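Local structure of nitronate monooxygenase family protein (Pseudomonas aeruginosa, 4QIT) at residues 39-44 and 346-351; 52-57 and 121-126; 90-95 and 301-306; 101-106 and 322-327; 158-163 and 169-174. The protein oxidatively denitrifies alkyl nitronates with molecular oxygen and bound flavin mononucleotide, propionate 3-nitronate being the best and presumed natural substrate. The protein carries 1 engineered substitution. One frame throughout, in Å; residues are numbered along the deposited sequence.

How the contacts relate
All five contacts belong to one FMN-binding TIM-barrel chain, but none touches another. Contact 5 is the one nearest the cofactor: the side chain of Cys161 is about 6 Å from FMN and about 10 Å from the bound nitroethane. Contacts 1 and 2 stand further back, with Leu348 about 12 Å and Leu124 about 13 Å from the flavin. Contacts 3 and 4 lie away from the annotated sites, on the same side of the chain's centre, their own centres 19 Å apart; together they tie helix 86-101 and its end to both ends of helix 307-320. Contact 1 spans nearly the whole chain, its centre about 41 Å from that of contact 3.

Contact 1 of 5, residues 39-44 and 346-351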
# COMPACT_ATOMS: atom_id res chain seq x y z
N SER A 39 25.24 9.19 10.35
CA SER A 39 26.01 8.37 11.28
C SER A 39 26.57 9.20 12.44
O SER A 39 26.46 8.81 13.59
CB SER A 39 27.13 7.63 10.55
OG SER A 39 26.59 6.62 9.70
N ASN A 40 27.14 10.37 12.13
CA ASN A 40 27.61 11.26 13.19
C ASN A 40 26.51 11.66 14.17
O ASN A 40 26.73 11.74 15.39
CB ASN A 40 28.26 12.51 12.59
CG ASN A 40 29.68 12.27 12.12
OD1 ASN A 40 30.32 11.29 12.50
ND2 ASN A 40 30.18 13.16 11.27
N ALA A 41 25.30 11.89 13.65
CA ALA A 41 24.18 12.31 14.49
C ALA A 41 23.63 11.17 15.33
O ALA A 41 22.88 11.41 16.28
CB ALA A 41 23.09 12.92 13.66
N GLY A 42 23.98 9.93 14.99
CA GLY A 42 23.62 8.80 15.83
C GLY A 42 22.85 7.68 15.16
O GLY A 42 22.61 6.64 15.78
N GLY A 43 22.47 7.87 13.90
CA GLY A 43 21.78 6.83 13.15
C GLY A 43 22.73 6.03 12.27
O GLY A 43 23.94 6.00 12.53
N LEU A 44 22.19 5.40 11.23
CA LEU A 44 23.03 4.64 10.30
C LEU A 44 22.95 5.28 8.93
O LEU A 44 21.94 5.15 8.23
CB LEU A 44 22.58 3.17 10.24
CG LEU A 44 23.51 2.19 9.51
CD1 LEU A 44 24.79 1.99 10.34
CD2 LEU A 44 22.81 0.86 9.26
N GLU A 346 20.51 17.73 11.68
CA GLU A 346 19.32 18.32 12.29
C GLU A 346 18.08 17.45 12.05
O GLU A 346 17.26 17.28 12.95
CB GLU A 346 19.06 19.75 11.78
CG GLU A 346 17.83 20.40 12.44
CD GLU A 346 17.55 21.83 11.99
OE1 GLU A 346 18.40 22.45 11.30
OE2 GLU A 346 16.46 22.35 12.33
N LEU A 347 17.94 16.90 10.85
CA LEU A 347 16.80 16.04 10.61
C LEU A 347 16.84 14.80 11.51
O LEU A 347 15.83 14.45 12.12
CB LEU A 347 16.68 15.66 9.13
CG LEU A 347 15.55 14.67 8.82
CD1 LEU A 347 14.18 15.24 9.19
CD2 LEU A 347 15.58 14.25 7.36
N LEU A 348 18.00 14.16 11.61
CA LEU A 348 18.15 13.01 12.51
C LEU A 348 17.76 13.39 13.95
O LEU A 348 16.94 12.71 14.58
CB LEU A 348 19.57 12.44 12.41
CG LEU A 348 19.80 10.99 12.87
CD1 LEU A 348 19.77 10.86 14.39
CD2 LEU A 348 18.79 10.03 12.22
N ARG A 349 18.32 14.48 14.45
CA ARG A 349 18.02 15.02 15.77
C ARG A 349 16.51 15.22 15.96
O ARG A 349 15.94 14.83 16.99
CB ARG A 349 18.74 16.36 15.92
CG ARG A 349 19.18 16.76 17.31
CD ARG A 349 20.08 18.01 17.24
NE ARG A 349 21.23 17.77 16.39
CZ ARG A 349 21.63 18.54 15.37
NH1 ARG A 349 20.97 19.64 15.04
NH2 ARG A 349 22.70 18.19 14.68
N THR A 350 15.88 15.82 14.96
CA THR A 350 14.46 16.12 15.00
C THR A 350 13.61 14.85 15.05
O THR A 350 12.65 14.76 15.82
CB THR A 350 14.05 16.99 13.79
OG1 THR A 350 14.77 18.23 13.83
CG2 THR A 350 12.56 17.28 13.82
N LEU A 351 13.98 13.87 14.24
CA LEU A 351 13.31 12.57 14.27
C LEU A 351 13.41 11.89 15.63
O LEU A 351 12.44 11.29 16.10
CB LEU A 351 13.88 11.65 13.19
CG LEU A 351 13.59 12.10 11.75
CD1 LEU A 351 14.41 11.25 10.80
CD2 LEU A 351 12.11 11.99 11.42
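The flat group at this contact is the peptide linking Ala41 to Gly42, and CD1 of Leu348 lies over one of its faces. This methyl is 3.7 Å from Ala41 O. The Ala41 CB lies on the same side of the peptide, and it packs against Leu348 CB at 3.8 Å. Gly42 N bonds to Ser39 O at 3.1 Å, within the Schellman motif that ends helix 32-41. With its positive phi of 124°, Gly42 turns the chain out of the helix, and Gly43 N follows alongside the same leucine methyl, 4.1 Å from CD1. A chi1 of -159° sets Leu348 CG roughly opposite its backbone N, pointing the isobutyl branch across the end of the neighbouring helix. The contact is made by packing alone, with Leu348 set against the end of the helix and the glycine turn after it. Within helix 344-355 itself, Thr350 OG1 returns a bond of 2.8 Å to Glu346 O. Among its neighbours, Leu348 touches Ile21 of strand 21-23 as well as Ala41, which places the C-terminal helix 344-355 against both that strand and the end of helix 32-41. Leu347 and Leu351 reach Phe248 of helix 246-249. On the other segment, Leu44, just ahead of barrel strand 45-48, makes backbone hydrogen bonds with Ile21 and Gln23.

Contact 2 of 5, residues 52-57 and 121-126; sequences SAAEKG and DPTLLP
Ala54 meets Thr123 and Leu124 where the first turns of helices 54-65 and 124-131 come side by side in this TIM-barrel protein. Ser52 enters through a solvent bridge: one water donates to Ser52 O at 2.9 Å and also to Asp121 OD2, joining the residues that lead into the two helices. Ala53 occupies the N-cap position of its helix, and its carbonyl O takes the bond from Gly57 N at 3.0 Å. Next, Ala54 carries the direct contact. Its methyl CB touches the Thr123 hydroxyl, 3.3 Å from OG1, and, from a direction about at right angles, the Leu124 branch, 4.0 Å from CD2. With CG anti to its carbonyl carbon (chi1 -67°), Leu124 brings CD2 to Ala54 although its CB does not point there. The Ala54 N-H, near the helix start, is satisfied by a second water, which accepts from it and donates to Thr123 OG1. On the other segment, Asp121 forms an Asx turn by accepting from Thr123 N, a capping bond ahead of the second helix, which probably lets its charge interact favourably with the start of that helix. Asp121 OD1 is gripped twice from one face of the carboxylate: by Thr123 N, 38° out of the plane, and by Thr123 OG1 on the syn side at 2.7 Å.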
# COMPACT_ATOMS: atom_id res chain seq x y z
N SER A 52 29.23 1.16 -10.00
CA SER A 52 30.62 1.60 -9.95
C SER A 52 31.54 0.39 -9.94
O SER A 52 31.19 -0.65 -9.40
CB SER A 52 30.88 2.44 -8.70
OG SER A 52 30.20 3.68 -8.77
N ALA A 53 32.71 0.54 -10.56
CA ALA A 53 33.75 -0.48 -10.46
C ALA A 53 34.13 -0.65 -8.99
O ALA A 53 34.02 0.30 -8.21
CB ALA A 53 34.96 -0.08 -11.28
N ALA A 54 34.56 -1.85 -8.62
CA ALA A 54 34.84 -2.16 -7.22
C ALA A 54 35.81 -1.18 -6.55
O ALA A 54 35.63 -0.82 -5.39
CB ALA A 54 35.33 -3.60 -7.07
N GLU A 55 36.81 -0.73 -7.30
CA GLU A 55 37.78 0.22 -6.75
C GLU A 55 37.18 1.62 -6.54
O GLU A 55 37.61 2.35 -5.64
CB GLU A 55 39.05 0.27 -7.61
CG GLU A 55 39.83 -1.04 -7.57
CD GLU A 55 40.20 -1.46 -6.16
OE1 GLU A 55 40.66 -0.59 -5.39
OE2 GLU A 55 40.01 -2.65 -5.81
N LYS A 56 36.18 1.98 -7.34
CA LYS A 56 35.46 3.23 -7.11
C LYS A 56 34.58 3.10 -5.87
O LYS A 56 34.49 4.02 -5.06
CB LYS A 56 34.61 3.60 -8.33
CG LYS A 56 33.68 4.79 -8.11
CD LYS A 56 34.46 6.04 -7.68
CE LYS A 56 33.52 7.16 -7.25
NZ LYS A 56 32.55 7.53 -8.32
N GLY A 57 33.94 1.94 -5.72
CA GLY A 57 33.19 1.64 -4.52
C GLY A 57 34.08 1.74 -3.29
O GLY A 57 33.69 2.30 -2.27
N ASP A 121 29.33 -9.68 -10.58
CA ASP A 121 30.61 -8.99 -10.48
C ASP A 121 31.41 -9.57 -9.32
O ASP A 121 31.21 -9.19 -8.17
CB ASP A 121 30.43 -7.48 -10.29
CG ASP A 121 31.74 -6.71 -10.34
OD1 ASP A 121 32.83 -7.33 -10.29
OD2 ASP A 121 31.70 -5.46 -10.44
N PRO A 122 32.34 -10.49 -9.62
CA PRO A 122 33.11 -11.19 -8.59
C PRO A 122 34.12 -10.32 -7.84
O PRO A 122 34.72 -10.79 -6.88
CB PRO A 122 33.83 -12.29 -9.38
CG PRO A 122 33.95 -11.74 -10.76
CD PRO A 122 32.69 -10.95 -10.98
N THR A 123 34.31 -9.07 -8.27
CA THR A 123 35.27 -8.19 -7.61
C THR A 123 34.68 -7.45 -6.40
O THR A 123 35.41 -6.87 -5.60
CB THR A 123 35.90 -7.16 -8.58
OG1 THR A 123 34.91 -6.23 -9.03
CG2 THR A 123 36.53 -7.86 -9.78
N LEU A 124 33.35 -7.47 -6.26
CA LEU A 124 32.70 -6.71 -5.19
C LEU A 124 32.89 -7.31 -3.80
O LEU A 124 33.26 -6.60 -2.85
CB LEU A 124 31.21 -6.53 -5.51
CG LEU A 124 30.94 -5.64 -6.72
CD1 LEU A 124 29.48 -5.68 -7.13
CD2 LEU A 124 31.39 -4.19 -6.45
N LEU A 125 32.64 -8.61 -3.66
CA LEU A 125 32.77 -9.29 -2.37
C LEU A 125 34.17 -9.18 -1.74
O LEU A 125 34.29 -8.80 -0.57
CB LEU A 125 32.32 -10.75 -2.46
CG LEU A 125 32.47 -11.62 -1.21
CD1 LEU A 125 31.71 -11.02 -0.03
CD2 LEU A 125 32.01 -13.04 -1.49
N PRO A 126 35.24 -9.49 -2.50
CA PRO A 126 36.54 -9.35 -1.83
C PRO A 126 36.86 -7.91 -1.43
O PRO A 126 37.51 -7.71 -0.41
CB PRO A 126 37.54 -9.88 -2.87
CG PRO A 126 36.80 -9.85 -4.18
CD PRO A 126 35.37 -10.09 -3.84
O HOH W 1 30.13 -3.19 -10.29
O HOH W 2 34.58 -3.91 -10.51

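Contact 3 of 5, residues 90-95 and 301-306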
# COMPACT_ATOMS: atom_id res chain seq x y z
N ARG A 90 16.84 -2.86 -29.63
CA ARG A 90 16.77 -2.06 -30.84
C ARG A 90 15.36 -1.53 -31.06
O ARG A 90 15.17 -0.36 -31.38
CB ARG A 90 17.23 -2.89 -32.05
CG ARG A 90 17.34 -2.11 -33.35
CD ARG A 90 18.02 -2.98 -34.40
NE ARG A 90 17.94 -2.42 -35.75
CZ ARG A 90 18.64 -2.89 -36.78
NH1 ARG A 90 19.47 -3.90 -36.61
NH2 ARG A 90 18.51 -2.33 -37.98
N ALA A 91 14.36 -2.39 -30.85
CA ALA A 91 12.96 -1.99 -31.00
C ALA A 91 12.57 -0.93 -29.97
O ALA A 91 11.78 -0.02 -30.27
CB ALA A 91 12.05 -3.22 -30.91
N TRP A 92 13.11 -1.05 -28.76
CA TRP A 92 12.82 -0.09 -27.70
C TRP A 92 13.39 1.28 -28.06
O TRP A 92 12.70 2.30 -27.95
CB TRP A 92 13.36 -0.58 -26.36
CG TRP A 92 12.91 0.27 -25.22
CD1 TRP A 92 13.65 1.18 -24.51
CD2 TRP A 92 11.59 0.30 -24.66
NE1 TRP A 92 12.87 1.77 -23.54
CE2 TRP A 92 11.60 1.25 -23.62
CE3 TRP A 92 10.40 -0.38 -24.95
CZ2 TRP A 92 10.46 1.53 -22.86
CZ3 TRP A 92 9.27 -0.11 -24.20
CH2 TRP A 92 9.31 0.85 -23.16
N LEU A 93 14.66 1.30 -28.48
CA LEU A 93 15.30 2.53 -28.93
C LEU A 93 14.55 3.18 -30.10
O LEU A 93 14.34 4.38 -30.10
CB LEU A 93 16.75 2.25 -29.31
CG LEU A 93 17.65 1.89 -28.12
CD1 LEU A 93 18.97 1.29 -28.59
CD2 LEU A 93 17.90 3.13 -27.27
N ASP A 94 14.13 2.37 -31.07
CA ASP A 94 13.37 2.91 -32.20
C ASP A 94 12.08 3.58 -31.73
O ASP A 94 11.69 4.64 -32.25
CB ASP A 94 13.03 1.80 -33.21
CG ASP A 94 14.24 1.32 -33.99
OD1 ASP A 94 15.32 1.96 -33.91
OD2 ASP A 94 14.11 0.30 -34.70
N TYR A 95 11.43 2.96 -30.76
CA TYR A 95 10.22 3.52 -30.15
C TYR A 95 10.48 4.86 -29.48
O TYR A 95 9.64 5.76 -29.54
CB TYR A 95 9.62 2.52 -29.15
CG TYR A 95 8.34 3.02 -28.51
CD1 TYR A 95 7.15 3.06 -29.22
CD2 TYR A 95 8.33 3.46 -27.19
CE1 TYR A 95 5.98 3.52 -28.64
CE2 TYR A 95 7.16 3.93 -26.60
CZ TYR A 95 6.00 3.95 -27.33
OH TYR A 95 4.84 4.41 -26.75
N PRO A 301 7.85 -4.77 -26.71
CA PRO A 301 8.19 -5.43 -25.45
C PRO A 301 9.35 -4.76 -24.73
O PRO A 301 10.32 -4.31 -25.35
CB PRO A 301 8.57 -6.85 -25.88
CG PRO A 301 7.82 -7.06 -27.15
CD PRO A 301 7.82 -5.72 -27.84
N LEU A 302 9.25 -4.68 -23.41
CA LEU A 302 10.28 -4.05 -22.60
C LEU A 302 11.55 -4.89 -22.55
O LEU A 302 11.48 -6.10 -22.26
CB LEU A 302 9.75 -3.90 -21.17
CG LEU A 302 10.37 -2.87 -20.23
CD1 LEU A 302 10.25 -1.48 -20.83
CD2 LEU A 302 9.67 -2.93 -18.88
N PRO A 303 12.72 -4.28 -22.81
CA PRO A 303 13.98 -4.98 -22.54
C PRO A 303 14.15 -5.30 -21.05
O PRO A 303 13.35 -4.86 -20.22
CB PRO A 303 15.05 -3.97 -23.00
CG PRO A 303 14.33 -3.07 -23.98
CD PRO A 303 12.93 -2.97 -23.45
N ASP A 304 15.19 -6.05 -20.71
CA ASP A 304 15.43 -6.45 -19.34
C ASP A 304 15.99 -5.28 -18.53
O ASP A 304 16.55 -4.33 -19.08
CB ASP A 304 16.41 -7.62 -19.34
CG ASP A 304 16.30 -8.49 -18.11
OD1 ASP A 304 15.38 -8.29 -17.28
OD2 ASP A 304 17.15 -9.41 -17.98
N TYR A 305 15.83 -5.34 -17.22
CA TYR A 305 16.58 -4.49 -16.32
C TYR A 305 18.04 -4.97 -16.31
O TYR A 305 18.29 -6.17 -16.29
CB TYR A 305 15.97 -4.62 -14.92
CG TYR A 305 16.68 -3.83 -13.84
CD1 TYR A 305 16.37 -2.50 -13.60
CD2 TYR A 305 17.65 -4.44 -13.05
CE1 TYR A 305 17.02 -1.78 -12.59
CE2 TYR A 305 18.31 -3.74 -12.06
CZ TYR A 305 17.99 -2.41 -11.83
OH TYR A 305 18.65 -1.73 -10.83
N PRO A 306 19.02 -4.05 -16.32
CA PRO A 306 18.90 -2.59 -16.26
C PRO A 306 19.14 -1.91 -17.61
O PRO A 306 19.39 -0.69 -17.66
CB PRO A 306 20.03 -2.23 -15.29
CG PRO A 306 21.14 -3.19 -15.71
CD PRO A 306 20.43 -4.47 -16.16
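The backbones approach most closely at Trp92 and Leu302, with CA atoms 6.9 Å apart, where a helix faces an extended, proline-rich loop. The indole of Trp92 carries most of the contact. Leu302 CD1 sits over one face of its six-membered ring, 3.7 Å from the centroid and 23° off the normal, a CH-pi contact in which the methyl comes within 3.4 Å of Trp92 CH2. Pro303 addresses the inner part of the same side chain: its CG touches Trp92 CB at 3.6 Å, and its CD meets the indole obliquely, 3.7 Å from Trp92 CG. The tryptophan and leucine side chains run side by side in the same direction, whereas the proline crosses the tryptophan at about a right angle. With chi1 of -171°, Trp92 CG stands opposite its backbone N, extending the indole from the helix to the loop. The Pro301 carbonyl O adds a looser approach, 4.0 Å from Trp92 CE3. Beyond the contact, Leu302 and Pro303 both touch Val308, and Asp304 is anchored by a salt bridge to Arg80. The loop then passes through a cis peptide before Pro306, which stands at the N-cap position of helix 307-320. This is peripheral packing: helices 86-101 and 307-320 probably belong to the helical region beside the TIM barrel in nitronate monooxygenases.

Contact 4 of 5, residues 101-106 and 322-327; sequences AEFGAE and RGNHDF
Apolar contact dominates, and Phe103 is at its centre. The ring reaches Phe327 with CZ, 3.6 Å from Phe327 CE1; the two planes stand at 90°, with centroids 5.7 Å apart. Asn324 CB approaches Phe103 CE1 at 3.5 Å, and Arg322 CB flanks Phe103 CD1 at 4.0 Å. Asn324 ND2 lies at the edge of the Phe103 ring, in its plane. A chi1 of -54° on Phe103 swings the ring toward this group although its CB does not point there.

One polar pair meets without hydrogen-bonding: the Phe103 carbonyl O lies over one face of the Arg322 guanidinium, 3.5 Å from NE at a poor angle, reached because the arginine chain bends at chi2.

Hydrogen bonds and charge pairs serve each side separately. Asn324 OD1 accepts from Asp326 N at 2.8 Å, an Asx turn that fixes the amide's rotation, and Glu102 forms a salt bridge with Arg289.

Both backbones carry helix-ending motifs: Gly104 and Gly323, each with positive phi, are the C-prime residues of Schellman motifs closing helices 86-101 and 307-320. The arrangement is that of two Schellman-terminated helix ends side by side, joined by Phe103 packing on Arg322, Asn324 and Phe327.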
# COMPACT_ATOMS: atom_id res chain seq x y z
N ALA A 101 14.51 13.01 -30.52
CA ALA A 101 14.48 13.99 -31.61
C ALA A 101 13.96 15.36 -31.15
O ALA A 101 14.36 16.39 -31.70
CB ALA A 101 13.67 13.46 -32.79
N GLU A 102 13.09 15.37 -30.15
CA GLU A 102 12.62 16.62 -29.54
C GLU A 102 13.78 17.49 -29.06
O GLU A 102 13.68 18.72 -28.99
CB GLU A 102 11.72 16.33 -28.33
CG GLU A 102 10.32 15.85 -28.65
CD GLU A 102 9.43 15.83 -27.41
OE1 GLU A 102 8.58 14.92 -27.30
OE2 GLU A 102 9.57 16.74 -26.57
N PHE A 103 14.88 16.83 -28.70
CA PHE A 103 16.03 17.50 -28.13
C PHE A 103 17.22 17.48 -29.08
O PHE A 103 18.35 17.72 -28.67
CB PHE A 103 16.36 16.86 -26.79
CG PHE A 103 15.19 16.83 -25.86
CD1 PHE A 103 14.69 18.02 -25.34
CD2 PHE A 103 14.55 15.64 -25.55
CE1 PHE A 103 13.59 18.03 -24.50
CE2 PHE A 103 13.44 15.64 -24.71
CZ PHE A 103 12.96 16.83 -24.19
N GLY A 104 16.93 17.20 -30.34
CA GLY A 104 17.92 17.27 -31.40
C GLY A 104 18.91 16.13 -31.33
O GLY A 104 20.02 16.21 -31.86
N ALA A 105 18.50 15.06 -30.66
CA ALA A 105 19.40 13.95 -30.41
C ALA A 105 18.92 12.67 -31.09
O ALA A 105 17.78 12.57 -31.54
CB ALA A 105 19.56 13.73 -28.91
N GLU A 106 19.81 11.69 -31.15
CA GLU A 106 19.44 10.36 -31.58
C GLU A 106 19.60 9.43 -30.39
O GLU A 106 20.35 9.75 -29.46
CB GLU A 106 20.33 9.90 -32.74
CG GLU A 106 20.12 10.70 -34.01
CD GLU A 106 20.92 10.15 -35.18
OE1 GLU A 106 21.85 9.35 -34.94
OE2 GLU A 106 20.61 10.51 -36.33
N ARG A 322 19.08 20.42 -22.91
CA ARG A 322 18.23 21.47 -23.46
C ARG A 322 17.40 22.11 -22.36
O ARG A 322 16.43 22.84 -22.63
CB ARG A 322 17.32 20.92 -24.56
CG ARG A 322 18.05 20.37 -25.77
CD ARG A 322 18.78 21.47 -26.55
NE ARG A 322 19.34 20.92 -27.79
CZ ARG A 322 20.58 20.44 -27.90
NH1 ARG A 322 21.40 20.46 -26.85
NH2 ARG A 322 21.00 19.96 -29.06
N GLY A 323 17.78 21.85 -21.11
CA GLY A 323 17.14 22.44 -19.95
C GLY A 323 15.80 21.82 -19.58
O GLY A 323 15.01 22.41 -18.84
N ASN A 324 15.54 20.62 -20.11
CA ASN A 324 14.27 19.93 -19.89
C ASN A 324 14.42 18.82 -18.84
O ASN A 324 15.25 17.91 -18.98
CB ASN A 324 13.75 19.36 -21.22
CG ASN A 324 12.36 18.74 -21.11
OD1 ASN A 324 12.13 17.82 -20.32
ND2 ASN A 324 11.42 19.23 -21.92
N HIS A 325 13.61 18.92 -17.78
CA HIS A 325 13.68 17.99 -16.65
C HIS A 325 12.52 17.03 -16.59
O HIS A 325 12.35 16.34 -15.59
CB HIS A 325 13.77 18.78 -15.35
CG HIS A 325 15.00 19.63 -15.25
ND1 HIS A 325 16.19 19.16 -14.76
CD2 HIS A 325 15.22 20.91 -15.64
CE1 HIS A 325 17.10 20.13 -14.82
NE2 HIS A 325 16.53 21.20 -15.35
N ASP A 326 11.75 16.94 -17.67
CA ASP A 326 10.51 16.15 -17.67
C ASP A 326 10.71 14.65 -17.81
O ASP A 326 9.73 13.90 -17.88
CB ASP A 326 9.55 16.64 -18.77
CG ASP A 326 8.94 17.98 -18.47
OD1 ASP A 326 8.96 18.41 -17.29
OD2 ASP A 326 8.42 18.61 -19.41
N PHE A 327 11.96 14.20 -17.85
CA PHE A 327 12.27 12.78 -17.98
C PHE A 327 13.09 12.30 -16.79
O PHE A 327 13.51 11.14 -16.74
CB PHE A 327 13.02 12.52 -19.30
CG PHE A 327 12.20 12.85 -20.50
CD1 PHE A 327 12.10 14.15 -20.96
CD2 PHE A 327 11.49 11.85 -21.15
CE1 PHE A 327 11.32 14.45 -22.07
CE2 PHE A 327 10.70 12.15 -22.27
CZ PHE A 327 10.62 13.46 -22.72

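Contact 5 of 5, residues 158-163 and 169-174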
# COMPACT_ATOMS: atom_id res chain seq x y z
N VAL A 158 24.68 -7.95 7.93
CA VAL A 158 24.09 -8.06 6.59
C VAL A 158 22.58 -7.87 6.62
O VAL A 158 21.86 -8.58 7.34
CB VAL A 158 24.42 -9.41 5.92
CG1 VAL A 158 23.70 -9.53 4.57
CG2 VAL A 158 25.93 -9.57 5.75
N LEU A 159 22.10 -6.90 5.83
CA LEU A 159 20.66 -6.66 5.71
C LEU A 159 20.21 -7.00 4.30
O LEU A 159 20.96 -6.79 3.34
CB LEU A 159 20.33 -5.19 5.97
CG LEU A 159 20.82 -4.47 7.23
CD1 LEU A 159 19.89 -3.30 7.55
CD2 LEU A 159 20.96 -5.38 8.42
N VAL A 160 18.98 -7.49 4.16
CA VAL A 160 18.39 -7.70 2.84
C VAL A 160 16.96 -7.19 2.83
O VAL A 160 16.20 -7.42 3.78
CB VAL A 160 18.41 -9.19 2.41
CG1 VAL A 160 17.90 -9.34 0.97
CG2 VAL A 160 19.81 -9.78 2.51
N CYS A 161 16.58 -6.49 1.76
CA CYS A 161 15.22 -6.01 1.61
C CYS A 161 14.27 -7.12 1.15
O CYS A 161 14.63 -7.95 0.29
CB CYS A 161 15.21 -4.88 0.59
SG CYS A 161 13.59 -4.20 0.26
N ALA A 162 13.07 -7.15 1.72
CA ALA A 162 12.02 -8.07 1.26
C ALA A 162 10.69 -7.33 1.20
O ALA A 162 10.46 -6.41 2.00
CB ALA A 162 11.91 -9.26 2.19
N THR A 163 9.82 -7.74 0.28
CA THR A 163 8.50 -7.10 0.14
C THR A 163 7.34 -8.00 0.56
O THR A 163 6.20 -7.55 0.59
CB THR A 163 8.23 -6.59 -1.30
OG1 THR A 163 8.08 -7.70 -2.20
CG2 THR A 163 9.35 -5.66 -1.77
N ALA A 169 11.33 -15.08 4.09
CA ALA A 169 11.79 -16.44 4.38
C ALA A 169 13.11 -16.73 3.67
O ALA A 169 13.98 -17.43 4.21
CB ALA A 169 10.73 -17.45 3.98
N LEU A 170 13.26 -16.20 2.46
CA LEU A 170 14.50 -16.38 1.71
C LEU A 170 15.64 -15.58 2.34
O LEU A 170 16.79 -16.02 2.34
CB LEU A 170 14.30 -15.98 0.24
CG LEU A 170 13.27 -16.82 -0.54
CD1 LEU A 170 13.04 -16.28 -1.95
CD2 LEU A 170 13.72 -18.27 -0.60
N VAL A 171 15.32 -14.41 2.90
CA VAL A 171 16.32 -13.63 3.60
C VAL A 171 16.81 -14.38 4.83
O VAL A 171 18.01 -14.40 5.13
CB VAL A 171 15.77 -12.24 3.98
CG1 VAL A 171 16.71 -11.51 4.94
CG2 VAL A 171 15.54 -11.43 2.73
N GLU A 172 15.87 -15.01 5.53
CA GLU A 172 16.20 -15.82 6.70
C GLU A 172 17.10 -16.97 6.30
O GLU A 172 18.11 -17.24 6.96
CB GLU A 172 14.94 -16.34 7.39
CG GLU A 172 14.11 -15.27 8.06
CD GLU A 172 12.74 -15.77 8.49
OE1 GLU A 172 11.95 -14.95 9.02
OE2 GLU A 172 12.45 -16.97 8.30
N ALA A 173 16.76 -17.64 5.20
CA ALA A 173 17.54 -18.79 4.74
C ALA A 173 18.94 -18.41 4.26
O ALA A 173 19.86 -19.24 4.27
CB ALA A 173 16.79 -19.54 3.64
N ALA A 174 19.10 -17.16 3.84
CA ALA A 174 20.39 -16.64 3.40
C ALA A 174 21.29 -16.32 4.59
O ALA A 174 22.50 -16.09 4.44
CB ALA A 174 20.19 -15.39 2.54
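Val171 packs on Val160 inside the beta-alpha-beta unit of strand 157-162, helix 165-173 and strand 178-182, part of the TIM barrel. The helix returns nearly antiparallel to the strand, the angle between their segment directions being 162° and the axes 8.8 Å apart. Along the helix, Ala169 O first accepts from Ala173 N. Val171 then does the touching. Its CG2 meets Val160 CG1 at 3.6 Å and Ala162 CB at 4.3 Å, while its CG1 lies 3.8 Å from Val160 CB. Both methyls of Val171 thus clasp the branch point of Val160, the two side chains sliding past each other in opposite directions. A chi1 of 169° sets CG1 anti to the Val171 backbone N and CG2 anti to the carbonyl carbon, an orientation in which both methyls meet Val160. Cys161, between Val160 and Ala162, points its CB away from the helix; its side chain is about 6 Å from FMN. Next in the helix, Glu172 forms a salt bridge with Arg214. At the helix end, Ala174 N donates to Leu170 O at 3.0 Å and weakly to Val171 O at 3.2 Å.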